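Local coordinates for protein endoglucanase (Clostridium thermocellum, PDB 2E4T) that hydrolyses beta-1,4-glucan chains such as cellulose and xyloglucan, through a TIM-barrel glycoside hydrolase family 44 module of a larger multidomain enzyme, at residues Ile14-Ser17 with Ala18-Pro22; Ala204-Leu207 with Ile208-Val212; Tyr238-Leu241 with Gln242-Pro245; Ala313-Thr316 with Leu317-Thr321. All coordinates share one frame; numbering follows the deposited sequence.

Overall arrangement
All four contacts are local, between neighbouring residues of one continuous run. Contact 1 belongs to the mixed sheet and lies at the surface, where an arginine ties down a backbone carbonyl across a beta turn. Contacts 2 and 3 are partly buried in the TIM-like barrel: one is a regular helix with a Glu-Lys pair, the other the way out of a helix, through three residues with left-handed helical backbone angles. They meet directly, L207 CD2 lying 3.8 Å from L241 CD1. Contact 4 is the buried one, an Arg-Asp salt bridge in the loop between helices 304-312 and 327-331. Its nearest atoms lie about 11 Å from contact 1 and about 8 Å from contact 3.

Contact 1 (Ile14-Ser17 with Ala18-Pro22); sequences IDTS and AERKP
R20 reaches back over a type I beta turn, D15 to A18, and grips the carbonyl of T16 at the break in strand 8-22 of the mixed sheet beside the barrel. The close-packed part is the turn itself. A18 N closes it on D15 O at 3.1 Å, and the CB of A18 rests against the D15 carboxylate, 3.7 Å from OD2. That carboxylate is held by S17: OD1 takes the backbone N at 2.9 Å, which makes an Asx turn, and, in one of two modelled conformers, the hydroxyl OG at 2.8 Å, both on one face. Inward, T16 OG1 bonds to D443, and backbone bonds from D15 and A18 to K423 fasten the turn to strand 420-426.

The other side is looser. S17 is exposed even though its N and OG hold D15; E19, also exposed, forms a salt bridge with K423, and a water bridges S17 O and R20 N. From here R20 runs extended from CG to NE, carrying its guanidinium to the turn; NH1 also bonds to E441 O. Two nitrogens share one acceptor: NE is 2.8 Å and NH2 3.0 Å from T16 O, which lies 6° out of the guanidinium plane.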
loop_
_atom_site.group_PDB
_atom_site.type_symbol
_atom_site.label_atom_id
_atom_site.label_comp_id
_atom_site.label_asym_id
_atom_site.label_seq_id
_atom_site.Cartn_x
_atom_site.Cartn_y
_atom_site.Cartn_z
ATOM N N ILE A 14 0.933 14.020 -25.181
ATOM C CA ILE A 14 0.904 14.624 -23.837
ATOM C C ILE A 14 0.380 16.048 -23.957
ATOM O O ILE A 14 0.738 16.771 -24.908
ATOM C CB ILE A 14 2.313 14.626 -23.233
ATOM C CG1 ILE A 14 2.751 13.191 -22.967
ATOM C CG2 ILE A 14 2.402 15.479 -21.972
ATOM C CD1 ILE A 14 4.215 13.007 -22.680
ATOM N N ASP A 15 -0.465 16.461 -23.003
ATOM C CA ASP A 15 -0.896 17.871 -22.946
ATOM C C ASP A 15 -0.687 18.321 -21.519
ATOM O O ASP A 15 -1.399 17.875 -20.598
ATOM C CB ASP A 15 -2.334 18.002 -23.379
ATOM C CG ASP A 15 -2.856 19.446 -23.323
ATOM O OD1 ASP A 15 -2.182 20.305 -22.731
ATOM O OD2 ASP A 15 -3.959 19.666 -23.879
ATOM N N THR A 16 0.353 19.115 -21.305
ATOM C CA THR A 16 0.731 19.496 -19.942
ATOM C C THR A 16 -0.292 20.403 -19.269
ATOM O O THR A 16 -0.193 20.593 -18.057
ATOM C CB THR A 16 2.100 20.159 -19.879
ATOM O OG1 THR A 16 2.012 21.401 -20.560
ATOM C CG2 THR A 16 3.161 19.323 -20.504
ATOM N N SER A 17 -1.248 20.948 -20.031
ATOM C CA SER A 17 -2.274 21.794 -19.441
ATOM C C SER A 17 -3.526 21.035 -19.051
ATOM O O SER A 17 -4.433 21.632 -18.454
ATOM C CB SER A 17 -2.642 22.939 -20.381
ATOM O OG SER A 17 -3.457 22.437 -21.455
ATOM N N ALA A 18 -3.640 19.746 -19.448
ATOM C CA ALA A 18 -4.886 19.024 -19.379
ATOM C C ALA A 18 -4.836 17.959 -18.279
ATOM O O ALA A 18 -3.809 17.295 -18.033
ATOM C CB ALA A 18 -5.187 18.338 -20.690
ATOM N N GLU A 19 -5.999 17.771 -17.647
ATOM C CA GLU A 19 -6.192 16.677 -16.697
ATOM C C GLU A 19 -5.208 16.777 -15.534
ATOM O O GLU A 19 -4.865 15.752 -14.940
ATOM C CB GLU A 19 -6.210 15.311 -17.335
ATOM C CG GLU A 19 -7.295 15.267 -18.434
ATOM C CD GLU A 19 -7.329 13.984 -19.236
ATOM O OE1 GLU A 19 -6.614 13.002 -18.947
ATOM O OE2 GLU A 19 -8.090 13.933 -20.223
ATOM N N ARG A 20 -4.846 17.983 -15.133
ATOM C CA ARG A 20 -3.888 18.113 -14.047
ATOM C C ARG A 20 -4.516 17.647 -12.738
ATOM O O ARG A 20 -5.635 18.047 -12.401
ATOM C CB ARG A 20 -3.397 19.548 -13.868
ATOM C CG ARG A 20 -2.548 20.064 -15.032
ATOM C CD ARG A 20 -1.958 21.444 -14.703
ATOM N NE ARG A 20 -1.053 21.869 -15.767
ATOM C CZ ARG A 20 -0.230 22.892 -15.648
ATOM N NH1 ARG A 20 -0.246 23.680 -14.605
ATOM N NH2 ARG A 20 0.645 23.114 -16.660
ATOM N N LYS A 21 -3.760 16.844 -11.986
ATOM C CA LYS A 21 -4.254 16.336 -10.706
ATOM C C LYS A 21 -3.073 15.999 -9.843
ATOM O O LYS A 21 -2.079 15.452 -10.327
ATOM C CB LYS A 21 -5.247 15.211 -10.875
ATOM C CG LYS A 21 -4.686 14.149 -11.674
ATOM C CD LYS A 21 -5.577 12.941 -11.733
ATOM C CE LYS A 21 -6.867 13.185 -12.495
ATOM N NZ LYS A 21 -6.590 13.434 -13.960
ATOM N N PRO A 22 -3.152 16.267 -8.535
ATOM C CA PRO A 22 -2.013 15.948 -7.676
ATOM C C PRO A 22 -1.824 14.414 -7.581
ATOM O O PRO A 22 -2.796 13.662 -7.474
ATOM C CB PRO A 22 -2.412 16.539 -6.334
ATOM C CG PRO A 22 -3.893 16.589 -6.333
ATOM C CD PRO A 22 -4.272 16.877 -7.783
HETATM O O HOH W 1 -5.670 20.684 -16.116
#

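Contact 2 (Ala204-Leu207 with Ile208-Val212); sequences AKEL and IEKSV
L207, E206 and I208 carry this contact, two successive turns at the start of helix 204-221 in the family 44 TIM-like barrel. L207 meets the following turn through both its backbone and its side chain. Its carbonyl oxygen accepts twice from S211, from the backbone N at 2.9 Å and from the hydroxyl OG at 2.7 Å, and the two donors reach it from opposite faces of the carbonyl plane. The serine hydroxyl is thereby turned back onto the helix, satisfying a buried polar group, while CD1 of L207 passes 3.9 Å from the same OG.

E206 sends its CG anti to the backbone N (chi1 175°) and runs out extended beside K210, which is also extended and points the same way. Both residues are modelled in two conformers; in the pair described, the chains touch along their length, E206 CG lying 3.8 Å from K210 CE, before a salt bridge of 3.0 Å between OE2 and NZ. The ammonium comes from above the carboxylate, 60° out of its plane. Each end has another partner, H198 for E206 and the carbonyl of A111 for K210, so the pair is one link in a longer polar chain.

I208 lays CG1 against the carbonyl of A204, 3.5 Å from its O, the same oxygen that receives the I208 N-H in the regular helical bond. Beyond the contact, I208 packs on Y260 and Y261 of helix 257-272, V212 continues along that helix to M265 and A268, and L207 faces P187 and L241 in the neighbouring loops.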
loop_
_atom_site.group_PDB
_atom_site.type_symbol
_atom_site.label_atom_id
_atom_site.label_comp_id
_atom_site.label_asym_id
_atom_site.label_seq_id
_atom_site.Cartn_x
_atom_site.Cartn_y
_atom_site.Cartn_z
ATOM N N ALA A 204 -19.734 -8.742 10.298
ATOM C CA ALA A 204 -19.766 -7.364 9.833
ATOM C C ALA A 204 -20.103 -6.395 10.994
ATOM O O ALA A 204 -19.493 -5.321 11.111
ATOM C CB ALA A 204 -20.775 -7.236 8.695
ATOM N N LYS A 205 -21.058 -6.781 11.837
ATOM C CA LYS A 205 -21.431 -5.906 12.956
ATOM C C LYS A 205 -20.250 -5.708 13.919
ATOM O O LYS A 205 -20.018 -4.570 14.371
ATOM C CB LYS A 205 -22.628 -6.466 13.718
ATOM C CG LYS A 205 -23.937 -6.301 12.958
ATOM C CD LYS A 205 -25.140 -6.779 13.783
ATOM C CE LYS A 205 -25.098 -8.221 14.273
ATOM N NZ LYS A 205 -25.017 -9.211 13.162
ATOM N N GLU A 206 -19.516 -6.765 14.263
ATOM C CA GLU A 206 -18.400 -6.593 15.179
ATOM C C GLU A 206 -17.348 -5.677 14.536
ATOM O O GLU A 206 -16.762 -4.823 15.213
ATOM C CB GLU A 206 -17.766 -7.961 15.528
ATOM C CG GLU A 206 -16.510 -7.829 16.383
ATOM C CD GLU A 206 -15.776 -9.087 16.788
ATOM O OE1 GLU A 206 -16.395 -10.034 17.305
ATOM O OE2 GLU A 206 -14.571 -9.137 16.487
ATOM N N LEU A 207 -17.052 -5.911 13.243
ATOM C CA LEU A 207 -15.992 -5.106 12.628
ATOM C C LEU A 207 -16.360 -3.622 12.650
ATOM O O LEU A 207 -15.494 -2.771 12.956
ATOM C CB LEU A 207 -15.700 -5.617 11.208
ATOM C CG LEU A 207 -14.532 -4.924 10.539
ATOM C CD1 LEU A 207 -13.251 -4.979 11.364
ATOM C CD2 LEU A 207 -14.303 -5.578 9.179
ATOM N N ILE A 208 -17.616 -3.284 12.320
ATOM C CA ILE A 208 -17.987 -1.847 12.397
ATOM C C ILE A 208 -17.902 -1.328 13.803
ATOM O O ILE A 208 -17.372 -0.225 14.037
ATOM C CB ILE A 208 -19.423 -1.616 11.808
ATOM C CG1 ILE A 208 -19.495 -1.955 10.348
ATOM C CG2 ILE A 208 -19.892 -0.214 12.088
ATOM C CD1 ILE A 208 -18.571 -1.293 9.492
ATOM N N GLU A 209 -18.449 -2.088 14.770
ATOM C CA GLU A 209 -18.430 -1.597 16.161
ATOM C C GLU A 209 -17.018 -1.285 16.596
ATOM O O GLU A 209 -16.753 -0.222 17.210
ATOM C CB GLU A 209 -19.098 -2.652 17.077
ATOM C CG GLU A 209 -20.575 -2.691 16.938
ATOM C CD GLU A 209 -21.260 -3.506 18.020
ATOM O OE1 GLU A 209 -20.609 -3.921 19.012
ATOM O OE2 GLU A 209 -22.474 -3.748 17.880
ATOM N N LYS A 210 -16.085 -2.213 16.328
ATOM C CA LYS A 210 -14.711 -2.014 16.740
ATOM C C LYS A 210 -14.062 -0.848 16.010
ATOM O O LYS A 210 -13.278 -0.077 16.595
ATOM C CB LYS A 210 -13.905 -3.284 16.504
ATOM C CG LYS A 210 -14.202 -4.388 17.481
ATOM C CD LYS A 210 -13.407 -5.616 17.198
ATOM C CE LYS A 210 -13.516 -6.591 18.370
ATOM N NZ LYS A 210 -12.676 -7.689 18.275
ATOM N N SER A 211 -14.330 -0.755 14.709
ATOM C CA SER A 211 -13.694 0.289 13.915
ATOM C C SER A 211 -14.093 1.679 14.411
ATOM O O SER A 211 -13.273 2.601 14.548
ATOM C CB SER A 211 -14.091 0.130 12.442
ATOM O OG SER A 211 -13.647 -1.119 11.936
ATOM N N VAL A 212 -15.412 1.848 14.654
ATOM C CA VAL A 212 -15.935 3.094 15.152
ATOM C C VAL A 212 -15.338 3.425 16.512
ATOM O O VAL A 212 -14.922 4.561 16.790
ATOM C CB VAL A 212 -17.472 3.065 15.192
ATOM C CG1 VAL A 212 -18.069 4.240 15.908
ATOM C CG2 VAL A 212 -18.029 2.985 13.763
#

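Contact 3 (Tyr238-Leu241 with Gln242-Pro245); sequences YETL and QSAP
T240, near the C-terminal side of helix 235-240, folds its side chain back over the turn that follows, on the way to helix 247-250 in the TIM-like barrel. Its CB already lies 3.7 Å from the backbone N of S243. Of the two branches beyond it, CG2 stands anti to the carbonyl carbon, beside the backbone N, while OG1 sits between the backbone N and the carbonyl carbon (chi1 66°). OG1 is the branch that reaches S243 N, at 2.8 Å, with an N-H angle of 165°. It also bonds to A236 O one turn back, joining the helix to the chain leaving it.

Beside this bond T240 O accepts from A244 N at 3.0 Å, nearly straight at 178°. L241, Q242 and S243 all have positive phi and left-handed helical angles. L241 CB then packs on A244 CB at 3.9 Å; the leucine also packs on F257 of helix 257-272 and L232 of strand 226-232.

T240 answers two successive N-H groups, S243 N with its hydroxyl and A244 N with its carbonyl. The left-handed backbone angles bring both donors within reach of one residue, so they are satisfied locally as the chain leaves the helix.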
loop_
_atom_site.group_PDB
_atom_site.type_symbol
_atom_site.label_atom_id
_atom_site.label_comp_id
_atom_site.label_asym_id
_atom_site.label_seq_id
_atom_site.Cartn_x
_atom_site.Cartn_y
_atom_site.Cartn_z
ATOM N N TYR A 238 -13.348 -8.157 0.289
ATOM C CA TYR A 238 -14.023 -6.970 -0.266
ATOM C C TYR A 238 -15.501 -7.282 -0.521
ATOM O O TYR A 238 -16.376 -6.424 -0.339
ATOM C CB TYR A 238 -13.455 -6.539 -1.629
ATOM C CG TYR A 238 -11.993 -6.182 -1.760
ATOM C CD1 TYR A 238 -11.009 -6.437 -0.803
ATOM C CD2 TYR A 238 -11.580 -5.644 -2.994
ATOM C CE1 TYR A 238 -9.674 -6.226 -1.085
ATOM C CE2 TYR A 238 -10.248 -5.405 -3.265
ATOM C CZ TYR A 238 -9.272 -5.699 -2.337
ATOM O OH TYR A 238 -7.970 -5.499 -2.676
ATOM N N GLU A 239 -15.764 -8.500 -1.028
ATOM C CA GLU A 239 -17.124 -8.779 -1.480
ATOM C C GLU A 239 -18.070 -9.121 -0.330
ATOM O O GLU A 239 -19.181 -8.581 -0.251
ATOM C CB GLU A 239 -17.141 -9.891 -2.545
ATOM C CG GLU A 239 -18.472 -9.896 -3.269
ATOM C CD GLU A 239 -18.673 -10.989 -4.270
ATOM O OE1 GLU A 239 -17.761 -11.745 -4.586
ATOM O OE2 GLU A 239 -19.830 -11.081 -4.791
ATOM N N THR A 240 -17.656 -10.016 0.564
ATOM C CA THR A 240 -18.557 -10.595 1.565
ATOM C C THR A 240 -17.894 -10.711 2.949
ATOM O O THR A 240 -18.450 -11.406 3.829
ATOM C CB THR A 240 -19.002 -12.021 1.149
ATOM O OG1 THR A 240 -17.845 -12.862 1.180
ATOM C CG2 THR A 240 -19.673 -12.040 -0.214
ATOM N N LEU A 241 -16.746 -10.060 3.164
ATOM C CA LEU A 241 -16.021 -10.215 4.426
ATOM C C LEU A 241 -15.793 -11.711 4.688
ATOM O O LEU A 241 -15.906 -12.225 5.788
ATOM C CB LEU A 241 -16.692 -9.460 5.563
ATOM C CG LEU A 241 -15.826 -9.234 6.818
ATOM C CD1 LEU A 241 -14.653 -8.293 6.521
ATOM C CD2 LEU A 241 -16.695 -8.644 7.934
ATOM N N GLN A 242 -15.383 -12.427 3.618
ATOM C CA GLN A 242 -15.104 -13.868 3.692
ATOM C C GLN A 242 -16.332 -14.643 4.213
ATOM O O GLN A 242 -16.281 -15.400 5.164
ATOM C CB GLN A 242 -13.863 -14.209 4.488
ATOM C CG GLN A 242 -13.325 -15.604 4.277
ATOM C CD GLN A 242 -12.269 -15.705 3.267
ATOM O OE1 GLN A 242 -12.258 -14.976 2.276
ATOM N NE2 GLN A 242 -11.338 -16.583 3.507
ATOM N N SER A 243 -17.449 -14.447 3.512
ATOM C CA SER A 243 -18.661 -15.160 3.858
ATOM C C SER A 243 -19.023 -14.902 5.332
ATOM O O SER A 243 -19.374 -15.845 6.058
ATOM C CB SER A 243 -18.553 -16.654 3.575
ATOM O OG SER A 243 -18.193 -16.914 2.197
ATOM N N ALA A 244 -18.976 -13.635 5.756
ATOM C CA ALA A 244 -19.152 -13.355 7.187
ATOM C C ALA A 244 -20.504 -13.897 7.632
ATOM O O ALA A 244 -21.504 -13.840 6.910
ATOM C CB ALA A 244 -19.074 -11.865 7.441
ATOM N N PRO A 245 -20.590 -14.383 8.885
ATOM C CA PRO A 245 -21.815 -15.085 9.305
ATOM C C PRO A 245 -23.075 -14.258 9.305
ATOM O O PRO A 245 -24.171 -14.840 9.233
ATOM C CB PRO A 245 -21.471 -15.621 10.711
ATOM C CG PRO A 245 -20.064 -15.492 10.917
ATOM C CD PRO A 245 -19.499 -14.620 9.857
#

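Contact 4 (Ala313-Thr316 with Leu317-Thr321)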
loop_
_atom_site.group_PDB
_atom_site.type_symbol
_atom_site.label_atom_id
_atom_site.label_comp_id
_atom_site.label_asym_id
_atom_site.label_seq_id
_atom_site.Cartn_x
_atom_site.Cartn_y
_atom_site.Cartn_z
ATOM N N ALA A 313 -0.963 -7.535 -16.049
ATOM C CA ALA A 313 -1.830 -7.577 -14.895
ATOM C C ALA A 313 -2.157 -6.207 -14.286
ATOM O O ALA A 313 -3.273 -6.061 -13.755
ATOM C CB ALA A 313 -1.226 -8.505 -13.835
ATOM N N PRO A 314 -1.253 -5.227 -14.300
ATOM C CA PRO A 314 -1.630 -3.925 -13.727
ATOM C C PRO A 314 -2.897 -3.333 -14.414
ATOM O O PRO A 314 -3.572 -2.503 -13.793
ATOM C CB PRO A 314 -0.392 -3.047 -13.951
ATOM C CG PRO A 314 0.737 -4.064 -13.913
ATOM C CD PRO A 314 0.184 -5.253 -14.676
ATOM N N ARG A 315 -3.200 -3.746 -15.635
ATOM C CA ARG A 315 -4.396 -3.239 -16.299
ATOM C C ARG A 315 -5.676 -3.603 -15.561
ATOM O O ARG A 315 -6.684 -2.899 -15.712
ATOM C CB ARG A 315 -4.391 -3.690 -17.763
ATOM C CG ARG A 315 -3.330 -2.991 -18.564
ATOM C CD ARG A 315 -3.096 -3.635 -19.929
ATOM N NE ARG A 315 -4.335 -3.545 -20.726
ATOM C CZ ARG A 315 -4.529 -4.261 -21.835
ATOM N NH1 ARG A 315 -3.587 -5.119 -22.287
ATOM N NH2 ARG A 315 -5.700 -4.129 -22.468
ATOM N N THR A 316 -5.687 -4.687 -14.775
ATOM C CA THR A 316 -6.903 -4.977 -13.996
ATOM C C THR A 316 -7.226 -3.856 -13.005
ATOM O O THR A 316 -8.363 -3.714 -12.566
ATOM C CB THR A 316 -6.727 -6.328 -13.274
ATOM O OG1 THR A 316 -6.527 -7.288 -14.303
ATOM C CG2 THR A 316 -7.872 -6.674 -12.371
ATOM N N LEU A 317 -6.191 -3.070 -12.632
ATOM C CA LEU A 317 -6.421 -1.955 -11.738
ATOM C C LEU A 317 -7.322 -0.865 -12.353
ATOM O O LEU A 317 -8.035 -0.191 -11.609
ATOM C CB LEU A 317 -5.103 -1.317 -11.303
ATOM C CG LEU A 317 -4.185 -2.230 -10.492
ATOM C CD1 LEU A 317 -2.807 -1.574 -10.292
ATOM C CD2 LEU A 317 -4.791 -2.564 -9.122
ATOM N N TRP A 318 -7.219 -0.632 -13.689
ATOM C CA TRP A 318 -7.798 0.568 -14.268
ATOM C C TRP A 318 -8.534 0.365 -15.586
ATOM O O TRP A 318 -9.348 1.247 -15.939
ATOM C CB TRP A 318 -6.712 1.665 -14.477
ATOM C CG TRP A 318 -5.698 1.279 -15.510
ATOM C CD1 TRP A 318 -4.520 0.579 -15.324
ATOM C CD2 TRP A 318 -5.759 1.544 -16.928
ATOM N NE1 TRP A 318 -3.871 0.404 -16.526
ATOM C CE2 TRP A 318 -4.626 0.966 -17.513
ATOM C CE3 TRP A 318 -6.699 2.212 -17.747
ATOM C CZ2 TRP A 318 -4.369 1.039 -18.889
ATOM C CZ3 TRP A 318 -6.458 2.237 -19.119
ATOM C CH2 TRP A 318 -5.309 1.662 -19.680
ATOM N N ASP A 319 -8.204 -0.658 -16.375
ATOM C CA ASP A 319 -8.573 -0.682 -17.792
ATOM C C ASP A 319 -9.820 -1.537 -17.964
ATOM O O ASP A 319 -9.775 -2.771 -17.772
ATOM C CB ASP A 319 -7.409 -1.333 -18.559
ATOM C CG ASP A 319 -7.646 -1.561 -20.018
ATOM O OD1 ASP A 319 -8.717 -1.133 -20.565
ATOM O OD2 ASP A 319 -6.776 -2.192 -20.640
ATOM N N PRO A 320 -10.976 -0.929 -18.345
ATOM C CA PRO A 320 -12.181 -1.745 -18.488
ATOM C C PRO A 320 -12.095 -2.767 -19.611
ATOM O O PRO A 320 -12.918 -3.744 -19.589
ATOM C CB PRO A 320 -13.283 -0.711 -18.775
ATOM C CG PRO A 320 -12.584 0.456 -19.347
ATOM C CD PRO A 320 -11.194 0.485 -18.656
ATOM N N THR A 321 -11.159 -2.629 -20.537
ATOM C CA THR A 321 -11.090 -3.580 -21.628
ATOM C C THR A 321 -10.290 -4.838 -21.286
ATOM O O THR A 321 -10.251 -5.774 -22.104
ATOM C CB THR A 321 -10.456 -2.938 -22.891
ATOM O OG1 THR A 321 -9.042 -2.742 -22.715
ATOM C CG2 THR A 321 -11.146 -1.606 -23.271
#
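R315 and D319, one turn apart, form the ionic part of this contact. The two side chains lie side by side with their planar groups nearly coplanar, 21° apart, and the guanidinium meets the carboxylate side-on: NE and NH2 both bond to OD2, at 2.8 and 2.9 Å. Bending at chi3 (62°) turns the arginine into this grip, and NH1 keeps a further bond to Q312.

The other oxygen of D319 serves its own loop. OD1 takes T321 N at 2.9 Å, an Asx turn, and the T321 hydroxyl at 2.7 Å, both from the same face, so each carboxylate oxygen has two donors.

Among backbone bonds, R315 O receives W318 N and D319 N, and P314 O receives L317 N. Packing adds the indole of W318, which lies with one face over the turn, D319 CB 3.5 Å above the ring plane over its centre.

Outside, W318 meets the ring of Y384, the two planes about 15° apart, and touches I380. P314 packs on helix 368-384, and L317 rests on I338 and L339 of helix 338-349 and on W284 of strand 279-284, placing the loop between helices 304-312 and 327-331 against barrel helices and strand.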